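Local coordinates for RIM-binding protein, isoform F (Drosophila melanogaster, PDB 6Q9M), which couples the recruitment of synaptic vesicles to release sites at the presynaptic active zone, at residues T70-R78 against D89-G97; L155-R166 against P195-K206. All coordinates share one frame; numbering follows the deposited sequence.

Contact 1: residues T70-R78 against D89-G97; sequences TRPHRISVR and DAACTMIIG
R74 reaches across to T93 and I95 where strands 73-78 and 93-96, the F and G strands of a fibronectin type III domain, pair antiparallel. Its CB leaves the sheet on the face shared with S76, T93 and I95. CG, anti to the backbone N (chi1 177°), passes 3.3 Å from T93 OG1, and CD continues past the same hydroxyl. A bend about CG-CD then turns the guanidinium so that one face lies against I95, whose CD1 sits 3.3 Å from NH2, while NH1 donates in its own plane to T93 OG1 at 3.2 Å; NH1 also serves P124 O of the following domain. The T93 hydroxyl in turn donates to I75 O, from above that carbonyl plane, so I75 O holds both OG1 and the M94 amide. On the opposite face I75 CD1 meets I96 CD1 at 3.5 Å, branched chains suited to a core to which V24 and I26 contribute. Towards the hairpin turn, D89 OD2 takes S76 OG (2.8 Å) from one side of the carboxylate plane and R78 NE (2.7 Å) from the other, the latter a salt bridge; a weak bond joins R78 NH2 to D89 OD1, and Y45 adds a cation-pi contact to R78. A small serine leaves room for that carboxylate, and with two donors on one oxygen, D89 probably stays ionised although S76 and R78 are buried.

Contact 2: residues L155-R166 against P195-K206; sequences LAPSTQYRVTVR and PGAYADFRTLTK
Y161 lays its CB over the face of the F201 ring, a CH-pi contact 4.2 Å from the centroid, inside the tyrosine corner of a fibronectin type III domain. The two ring planes are inclined obliquely at 36°. T203 CG2 touches the Y161 edge, 3.7 Å from CE2, and L155 CD2 lies over a Y161 face; L155 CD1 and V163 CG1 meet the F201 edge instead. What fixes the corner is the phenol: its OH accepts the A156 amide at 2.8 Å, an almost straight bond (177°) that ties the loop back onto the strand it leads into. A phenylalanine here would probably keep much of the ring packing but leave A156 N without its acceptor and the loop freer to move. T203 steadies the same loop, its OG1 taking the T159 amide at 2.9 Å. Farther out, A110, I113 and A118 back F201, while V135 and N136 flank Y161. The other sheet face is polar and mostly exposed, which suits long charged chains: R162, with CG anti to its amide nitrogen (chi1 173°), runs beside D200, and Y198 offers its ring face to the guanidinium, R162 CZ standing 4.0 Å from the ring centroid in a cation-pi contact. R162 grips the carboxylate side-on with nearly coplanar groups, NE reaching D200 OD1 at 2.7 Å and NH2 reaching D200 OD2 at 2.9 Å, each through a syn lone pair.

How the contacts relate
From the N terminus, five strands are laid down before contact 1's first segment; the turn after 73-81 then returns to 89-97, closing a hairpin at the sheet edge with ten residues between the segments. The chain runs on into a second fibronectin domain, whose 155-166 and 195-206 repeat the same pairing across a far longer excursion, largely unmodelled. Contacts 1 and 2 thus lie in series, neither nested nor crossed, with centres 27 Å apart and no touch. Each adds a final strand beside a central one, in matching sheet order. P124 and S127, reaching from the second domain to R74 and T93, join the fibronectin domains; beyond K206 the chain continues to strand 215-219 in the immunoglobulin-like part.

Contact 1: residues T70-R78 against D89-G97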
loop_
_atom_site.group_PDB
_atom_site.type_symbol
_atom_site.label_atom_id
_atom_site.label_comp_id
_atom_site.label_asym_id
_atom_site.label_seq_id
_atom_site.Cartn_x
_atom_site.Cartn_y
_atom_site.Cartn_z
ATOM N N THR A 70 2.183 -8.224 -27.196
ATOM C CA THR A 70 3.609 -8.419 -26.935
ATOM C C THR A 70 4.008 -7.954 -25.534
ATOM O O THR A 70 4.940 -8.516 -24.949
ATOM C CB THR A 70 4.452 -7.704 -27.995
ATOM O OG1 THR A 70 4.309 -6.283 -27.859
ATOM C CG2 THR A 70 4.030 -8.130 -29.404
ATOM N N ARG A 71 3.295 -6.851 -24.948
ATOM C CA ARG A 71 3.588 -6.268 -23.643
ATOM C C ARG A 71 2.744 -6.903 -22.535
ATOM O O ARG A 71 1.603 -7.319 -22.765
ATOM C CB ARG A 71 3.317 -4.759 -23.651
ATOM C CG ARG A 71 3.918 -3.977 -24.778
ATOM C CD ARG A 71 3.143 -2.671 -24.995
ATOM N NE ARG A 71 3.752 -1.730 -25.948
ATOM C CZ ARG A 71 4.234 -2.033 -27.158
ATOM N NH1 ARG A 71 4.198 -3.270 -27.641
ATOM N NH2 ARG A 71 4.750 -1.071 -27.910
ATOM N N PRO A 72 3.279 -6.962 -21.321
ATOM C CA PRO A 72 2.474 -7.380 -20.175
ATOM C C PRO A 72 1.550 -6.252 -19.753
ATOM O O PRO A 72 1.787 -5.079 -20.043
ATOM C CB PRO A 72 3.521 -7.667 -19.097
ATOM C CG PRO A 72 4.624 -6.680 -19.424
ATOM C CD PRO A 72 4.640 -6.549 -20.926
ATOM N N HIS A 73 0.473 -6.625 -19.066
ATOM C CA HIS A 73 -0.537 -5.645 -18.692
ATOM C C HIS A 73 -1.176 -6.024 -17.366
ATOM O O HIS A 73 -1.263 -7.204 -17.019
ATOM C CB HIS A 73 -1.636 -5.530 -19.758
ATOM C CG HIS A 73 -1.154 -4.983 -21.059
ATOM N ND1 HIS A 73 -0.865 -3.648 -21.241
ATOM C CD2 HIS A 73 -0.884 -5.594 -22.235
ATOM C CE1 HIS A 73 -0.446 -3.458 -22.479
ATOM N NE2 HIS A 73 -0.453 -4.622 -23.103
ATOM N N ARG A 74 -1.664 -5.010 -16.654
ATOM C CA ARG A 74 -2.481 -5.211 -15.468
ATOM C C ARG A 74 -3.893 -4.755 -15.786
ATOM O O ARG A 74 -4.106 -3.591 -16.154
ATOM C CB ARG A 74 -1.947 -4.443 -14.265
ATOM C CG ARG A 74 -2.862 -4.615 -13.047
ATOM C CD ARG A 74 -2.409 -3.824 -11.836
ATOM N NE ARG A 74 -1.139 -4.310 -11.311
ATOM C CZ ARG A 74 -1.007 -5.399 -10.546
ATOM N NH1 ARG A 74 -2.058 -6.134 -10.225
ATOM N NH2 ARG A 74 0.188 -5.755 -10.110
ATOM N N ILE A 75 -4.847 -5.672 -15.668
ATOM C CA ILE A 75 -6.253 -5.357 -15.866
ATOM C C ILE A 75 -6.971 -5.418 -14.536
ATOM O O ILE A 75 -6.708 -6.307 -13.713
ATOM C CB ILE A 75 -6.869 -6.313 -16.898
ATOM C CG1 ILE A 75 -6.026 -6.169 -18.178
ATOM C CG2 ILE A 75 -8.381 -5.998 -17.083
ATOM C CD1 ILE A 75 -6.544 -6.888 -19.375
ATOM N N SER A 76 -7.884 -4.483 -14.334
ATOM C CA SER A 76 -8.570 -4.391 -13.060
ATOM C C SER A 76 -9.983 -3.891 -13.312
ATOM O O SER A 76 -10.231 -3.211 -14.309
ATOM C CB SER A 76 -7.793 -3.474 -12.109
ATOM O OG SER A 76 -8.001 -2.122 -12.488
ATOM N N VAL A 77 -10.908 -4.239 -12.418
ATOM C CA VAL A 77 -12.300 -3.808 -12.522
ATOM C C VAL A 77 -12.744 -3.195 -11.200
ATOM O O VAL A 77 -12.481 -3.741 -10.118
ATOM C CB VAL A 77 -13.234 -4.977 -12.912
ATOM C CG1 VAL A 77 -14.668 -4.475 -13.095
ATOM C CG2 VAL A 77 -12.741 -5.677 -14.189
ATOM N N ARG A 78 -13.434 -2.064 -11.294
ATOM C CA ARG A 78 -13.881 -1.319 -10.132
ATOM C C ARG A 78 -15.392 -1.231 -10.124
ATOM O O ARG A 78 -16.011 -0.948 -11.158
ATOM C CB ARG A 78 -13.304 0.093 -10.128
ATOM C CG ARG A 78 -11.806 0.147 -9.977
ATOM C CD ARG A 78 -11.348 1.545 -9.625
ATOM N NE ARG A 78 -10.056 1.804 -10.237
ATOM C CZ ARG A 78 -9.394 2.951 -10.153
ATOM N NH1 ARG A 78 -9.905 3.967 -9.464
ATOM N NH2 ARG A 78 -8.217 3.069 -10.759
ATOM N N ASP A 89 -8.429 -1.024 -7.127
ATOM C CA ASP A 89 -7.931 -1.972 -8.122
ATOM C C ASP A 89 -7.458 -3.270 -7.472
ATOM O O ASP A 89 -7.705 -4.360 -8.004
ATOM C CB ASP A 89 -6.782 -1.346 -8.930
ATOM C CG ASP A 89 -7.263 -0.348 -9.984
ATOM O OD1 ASP A 89 -6.453 0.488 -10.432
ATOM O OD2 ASP A 89 -8.447 -0.391 -10.374
ATOM N N ALA A 90 -6.786 -3.172 -6.313
ATOM C CA ALA A 90 -6.163 -4.326 -5.670
ATOM C C ALA A 90 -7.155 -5.399 -5.272
ATOM O O ALA A 90 -6.730 -6.516 -4.938
ATOM C CB ALA A 90 -5.399 -3.895 -4.412
ATOM N N ALA A 91 -8.452 -5.092 -5.260
ATOM C CA ALA A 91 -9.445 -6.100 -4.926
ATOM C C ALA A 91 -9.883 -6.912 -6.124
ATOM O O ALA A 91 -10.362 -8.030 -5.946
ATOM C CB ALA A 91 -10.666 -5.460 -4.277
ATOM N N CYS A 92 -9.744 -6.385 -7.336
ATOM C CA CYS A 92 -10.141 -7.118 -8.541
ATOM C C CYS A 92 -9.125 -6.777 -9.623
ATOM O O CYS A 92 -9.290 -5.798 -10.362
ATOM C CB CYS A 92 -11.560 -6.780 -8.970
ATOM S SG CYS A 92 -12.210 -7.916 -10.204
ATOM N N THR A 93 -8.085 -7.602 -9.723
ATOM C CA THR A 93 -6.981 -7.289 -10.612
ATOM C C THR A 93 -6.261 -8.558 -11.035
ATOM O O THR A 93 -6.258 -9.566 -10.319
ATOM C CB THR A 93 -5.986 -6.332 -9.972
ATOM O OG1 THR A 93 -5.154 -5.785 -11.006
ATOM C CG2 THR A 93 -5.098 -7.075 -8.948
ATOM N N MET A 94 -5.677 -8.497 -12.231
ATOM C CA MET A 94 -4.875 -9.602 -12.742
ATOM C C MET A 94 -3.891 -9.078 -13.778
ATOM O O MET A 94 -4.139 -8.067 -14.451
ATOM C CB MET A 94 -5.745 -10.706 -13.353
ATOM C CG MET A 94 -6.461 -10.276 -14.632
ATOM S SD MET A 94 -7.300 -11.648 -15.477
ATOM C CE MET A 94 -7.981 -10.783 -16.895
ATOM N N ILE A 95 -2.775 -9.778 -13.899
ATOM C CA ILE A 95 -1.743 -9.434 -14.864
ATOM C C ILE A 95 -1.720 -10.486 -15.954
ATOM O O ILE A 95 -1.814 -11.688 -15.667
ATOM C CB ILE A 95 -0.372 -9.315 -14.177
ATOM C CG1 ILE A 95 -0.426 -8.228 -13.103
ATOM C CG2 ILE A 95 0.701 -9.025 -15.203
ATOM C CD1 ILE A 95 0.781 -8.230 -12.186
ATOM N N ILE A 96 -1.621 -10.023 -17.198
ATOM C CA ILE A 96 -1.570 -10.878 -18.372
ATOM C C ILE A 96 -0.344 -10.499 -19.193
ATOM O O ILE A 96 0.224 -9.417 -19.032
ATOM C CB ILE A 96 -2.842 -10.744 -19.220
ATOM C CG1 ILE A 96 -2.932 -9.307 -19.748
ATOM C CG2 ILE A 96 -4.064 -11.064 -18.389
ATOM C CD1 ILE A 96 -4.094 -9.079 -20.673
ATOM N N GLY A 97 0.068 -11.411 -20.067
ATOM C CA GLY A 97 1.171 -11.186 -20.981
ATOM C C GLY A 97 2.382 -12.036 -20.637
ATOM O O GLY A 97 2.445 -12.700 -19.602
#

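Contact 2: residues L155-R166 against P195-K206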
loop_
_atom_site.group_PDB
_atom_site.type_symbol
_atom_site.label_atom_id
_atom_site.label_comp_id
_atom_site.label_asym_id
_atom_site.label_seq_id
_atom_site.Cartn_x
_atom_site.Cartn_y
_atom_site.Cartn_z
ATOM N N LEU A 155 2.836 -8.002 18.080
ATOM C CA LEU A 155 4.176 -7.458 17.947
ATOM C C LEU A 155 4.634 -6.845 19.269
ATOM O O LEU A 155 3.835 -6.535 20.152
ATOM C CB LEU A 155 4.230 -6.409 16.831
ATOM C CG LEU A 155 3.628 -6.798 15.472
ATOM C CD1 LEU A 155 3.948 -5.774 14.410
ATOM C CD2 LEU A 155 4.110 -8.162 15.031
ATOM N N ALA A 156 5.922 -6.717 19.406
ATOM C CA ALA A 156 6.568 -6.072 20.535
ATOM C C ALA A 156 6.937 -4.635 20.171
ATOM O O ALA A 156 7.167 -4.328 18.995
ATOM C CB ALA A 156 7.824 -6.847 20.954
ATOM N N PRO A 157 6.997 -3.719 21.137
ATOM C CA PRO A 157 7.269 -2.318 20.792
ATOM C C PRO A 157 8.722 -2.121 20.391
ATOM O O PRO A 157 9.606 -2.903 20.748
ATOM C CB PRO A 157 6.945 -1.553 22.084
ATOM C CG PRO A 157 6.653 -2.612 23.152
ATOM C CD PRO A 157 7.027 -3.943 22.593
ATOM N N SER A 158 8.952 -1.055 19.621
ATOM C CA SER A 158 10.304 -0.636 19.235
ATOM C C SER A 158 11.110 -1.773 18.600
ATOM O O SER A 158 12.313 -1.909 18.829
ATOM C CB SER A 158 11.051 -0.051 20.435
ATOM O OG SER A 158 11.977 0.922 20.001
ATOM N N THR A 159 10.449 -2.583 17.779
ATOM C CA THR A 159 11.030 -3.801 17.234
ATOM C C THR A 159 10.889 -3.806 15.725
ATOM O O THR A 159 9.877 -3.344 15.181
ATOM C CB THR A 159 10.355 -5.073 17.792
ATOM O OG1 THR A 159 10.371 -5.049 19.225
ATOM C CG2 THR A 159 11.077 -6.325 17.285
ATOM N N GLN A 160 11.902 -4.345 15.059
ATOM C CA GLN A 160 11.942 -4.381 13.610
ATOM C C GLN A 160 11.278 -5.641 13.092
ATOM O O GLN A 160 11.514 -6.735 13.605
ATOM C CB GLN A 160 13.377 -4.327 13.103
ATOM C CG GLN A 160 13.853 -2.926 12.862
ATOM C CD GLN A 160 15.252 -2.731 13.360
ATOM O OE1 GLN A 160 15.863 -3.656 13.894
ATOM N NE2 GLN A 160 15.774 -1.528 13.198
ATOM N N TYR A 161 10.483 -5.482 12.037
ATOM C CA TYR A 161 9.752 -6.588 11.454
ATOM C C TYR A 161 9.887 -6.539 9.940
ATOM O O TYR A 161 9.878 -5.460 9.334
ATOM C CB TYR A 161 8.286 -6.545 11.864
ATOM C CG TYR A 161 8.075 -6.872 13.318
ATOM C CD1 TYR A 161 8.213 -8.181 13.783
ATOM C CD2 TYR A 161 7.760 -5.873 14.238
ATOM C CE1 TYR A 161 8.010 -8.487 15.110
ATOM C CE2 TYR A 161 7.570 -6.173 15.583
ATOM C CZ TYR A 161 7.700 -7.485 16.011
ATOM O OH TYR A 161 7.502 -7.802 17.334
ATOM N N ARG A 162 10.040 -7.718 9.345
ATOM C CA ARG A 162 9.966 -7.902 7.905
ATOM C C ARG A 162 8.743 -8.752 7.606
ATOM O O ARG A 162 8.661 -9.905 8.050
ATOM C CB ARG A 162 11.229 -8.570 7.378
ATOM C CG ARG A 162 11.144 -8.950 5.909
ATOM C CD ARG A 162 12.536 -9.207 5.353
ATOM N NE ARG A 162 13.276 -7.966 5.148
ATOM C CZ ARG A 162 14.518 -7.928 4.680
ATOM N NH1 ARG A 162 15.125 -9.071 4.379
ATOM N NH2 ARG A 162 15.156 -6.763 4.514
ATOM N N VAL A 163 7.813 -8.214 6.827
ATOM C CA VAL A 163 6.600 -8.951 6.496
ATOM C C VAL A 163 6.564 -9.155 4.991
ATOM O O VAL A 163 6.885 -8.234 4.228
ATOM C CB VAL A 163 5.338 -8.232 7.034
ATOM C CG1 VAL A 163 5.383 -6.794 6.721
ATOM C CG2 VAL A 163 4.061 -8.885 6.471
ATOM N N THR A 164 6.230 -10.378 4.582
ATOM C CA THR A 164 6.110 -10.778 3.185
ATOM C C THR A 164 4.689 -11.261 2.917
ATOM O O THR A 164 3.967 -11.660 3.836
ATOM C CB THR A 164 7.090 -11.894 2.831
ATOM O OG1 THR A 164 6.662 -13.094 3.478
ATOM C CG2 THR A 164 8.487 -11.560 3.321
ATOM N N VAL A 165 4.302 -11.246 1.645
ATOM C CA VAL A 165 2.997 -11.724 1.208
ATOM C C VAL A 165 3.188 -12.608 -0.018
ATOM O O VAL A 165 3.919 -12.244 -0.943
ATOM C CB VAL A 165 2.038 -10.564 0.896
ATOM C CG1 VAL A 165 0.681 -11.111 0.435
ATOM C CG2 VAL A 165 1.871 -9.668 2.114
ATOM N N ARG A 166 2.557 -13.775 -0.021
ATOM C CA ARG A 166 2.681 -14.668 -1.158
ATOM C C ARG A 166 1.296 -15.253 -1.457
ATOM O O ARG A 166 0.416 -15.331 -0.587
ATOM C CB ARG A 166 3.853 -15.654 -0.825
ATOM C CG ARG A 166 3.812 -16.201 0.624
ATOM C CD ARG A 166 4.654 -17.414 0.623
ATOM N NE ARG A 166 4.505 -18.431 1.662
ATOM C CZ ARG A 166 3.478 -19.207 2.033
ATOM N NH1 ARG A 166 2.492 -19.571 1.172
ATOM N NH2 ARG A 166 3.709 -19.942 3.130
ATOM N N PRO A 195 6.626 -16.847 -4.641
ATOM C CA PRO A 195 7.076 -15.505 -5.026
ATOM C C PRO A 195 6.315 -14.391 -4.299
ATOM O O PRO A 195 5.089 -14.466 -4.169
ATOM C CB PRO A 195 6.801 -15.461 -6.539
ATOM C CG PRO A 195 6.447 -16.892 -6.951
ATOM C CD PRO A 195 6.680 -17.786 -5.772
ATOM N N GLY A 196 7.036 -13.377 -3.833
ATOM C CA GLY A 196 6.400 -12.273 -3.136
ATOM C C GLY A 196 7.425 -11.253 -2.678
ATOM O O GLY A 196 8.613 -11.555 -2.520
ATOM N N ALA A 197 6.932 -10.033 -2.466
ATOM C CA ALA A 197 7.733 -8.908 -2.014
ATOM C C ALA A 197 7.637 -8.782 -0.495
ATOM O O ALA A 197 6.971 -9.577 0.182
ATOM C CB ALA A 197 7.283 -7.618 -2.704
ATOM N N TYR A 198 8.299 -7.756 0.047
ATOM C CA TYR A 198 8.385 -7.600 1.494
ATOM C C TYR A 198 8.427 -6.126 1.877
ATOM O O TYR A 198 8.746 -5.256 1.062
ATOM C CB TYR A 198 9.615 -8.326 2.062
ATOM C CG TYR A 198 10.950 -7.631 1.819
ATOM C CD1 TYR A 198 11.401 -6.613 2.659
ATOM C CD2 TYR A 198 11.781 -8.030 0.779
ATOM C CE1 TYR A 198 12.635 -5.993 2.447
ATOM C CE2 TYR A 198 13.014 -7.417 0.557
ATOM C CZ TYR A 198 13.436 -6.400 1.389
ATOM O OH TYR A 198 14.659 -5.792 1.159
ATOM N N ALA A 199 8.154 -5.866 3.155
ATOM C CA ALA A 199 8.260 -4.528 3.714
ATOM C C ALA A 199 8.948 -4.597 5.068
ATOM O O ALA A 199 8.686 -5.505 5.861
ATOM C CB ALA A 199 6.879 -3.875 3.865
ATOM N N ASP A 200 9.830 -3.641 5.325
ATOM C CA ASP A 200 10.489 -3.501 6.612
ATOM C C ASP A 200 9.889 -2.312 7.349
ATOM O O ASP A 200 9.699 -1.245 6.758
ATOM C CB ASP A 200 12.001 -3.294 6.448
ATOM C CG ASP A 200 12.716 -4.544 5.934
ATOM O OD1 ASP A 200 12.270 -5.683 6.251
ATOM O OD2 ASP A 200 13.728 -4.384 5.211
ATOM N N PHE A 201 9.600 -2.495 8.637
ATOM C CA PHE A 201 9.095 -1.412 9.471
ATOM C C PHE A 201 9.463 -1.707 10.917
ATOM O O PHE A 201 9.916 -2.804 11.249
ATOM C CB PHE A 201 7.573 -1.235 9.307
ATOM C CG PHE A 201 6.751 -2.311 9.976
ATOM C CD1 PHE A 201 6.432 -3.486 9.299
ATOM C CD2 PHE A 201 6.277 -2.140 11.272
ATOM C CE1 PHE A 201 5.671 -4.479 9.907
ATOM C CE2 PHE A 201 5.509 -3.137 11.900
ATOM C CZ PHE A 201 5.214 -4.309 11.218
ATOM N N ARG A 202 9.274 -0.707 11.782
ATOM C CA ARG A 202 9.545 -0.832 13.211
ATOM C C ARG A 202 8.306 -0.454 14.009
ATOM O O ARG A 202 7.610 0.503 13.658
ATOM C CB ARG A 202 10.705 0.063 13.652
ATOM C CG ARG A 202 10.999 -0.086 15.149
ATOM C CD ARG A 202 12.038 0.889 15.699
ATOM N NE ARG A 202 13.091 1.237 14.755
ATOM C CZ ARG A 202 14.332 0.772 14.832
ATOM N NH1 ARG A 202 14.657 -0.066 15.805
ATOM N NH2 ARG A 202 15.244 1.143 13.941
ATOM N N THR A 203 8.023 -1.192 15.083
ATOM C CA THR A 203 6.881 -0.789 15.893
ATOM C C THR A 203 7.218 0.463 16.703
ATOM O O THR A 203 8.380 0.839 16.861
ATOM C CB THR A 203 6.417 -1.928 16.802
ATOM O OG1 THR A 203 7.536 -2.546 17.470
ATOM C CG2 THR A 203 5.673 -2.965 15.974
ATOM N N LEU A 204 6.176 1.146 17.173
ATOM C CA LEU A 204 6.360 2.341 17.987
ATOM C C LEU A 204 6.857 1.959 19.383
ATOM O O LEU A 204 6.795 0.801 19.803
ATOM C CB LEU A 204 5.061 3.139 18.081
ATOM C CG LEU A 204 4.388 3.601 16.785
ATOM C CD1 LEU A 204 3.117 4.322 17.134
ATOM C CD2 LEU A 204 5.296 4.502 15.942
ATOM N N THR A 205 7.293 2.970 20.128
ATOM C CA THR A 205 7.857 2.780 21.460
ATOM C C THR A 205 6.766 2.919 22.511
ATOM O O THR A 205 5.926 3.818 22.440
ATOM C CB THR A 205 8.986 3.780 21.737
ATOM O OG1 THR A 205 9.838 3.880 20.585
ATOM C CG2 THR A 205 9.828 3.311 22.924
ATOM N N LYS A 206 6.779 2.004 23.475
ATOM C CA LYS A 206 5.713 1.911 24.466
ATOM C C LYS A 206 5.582 3.185 25.292
ATOM O O LYS A 206 4.561 3.879 25.228
ATOM C CB LYS A 206 5.974 0.709 25.373
ATOM C CG LYS A 206 7.395 0.695 25.948
ATOM C CD LYS A 206 8.057 -0.677 25.922
ATOM C CE LYS A 206 9.575 -0.531 25.858
ATOM N NZ LYS A 206 10.025 -0.055 24.507
#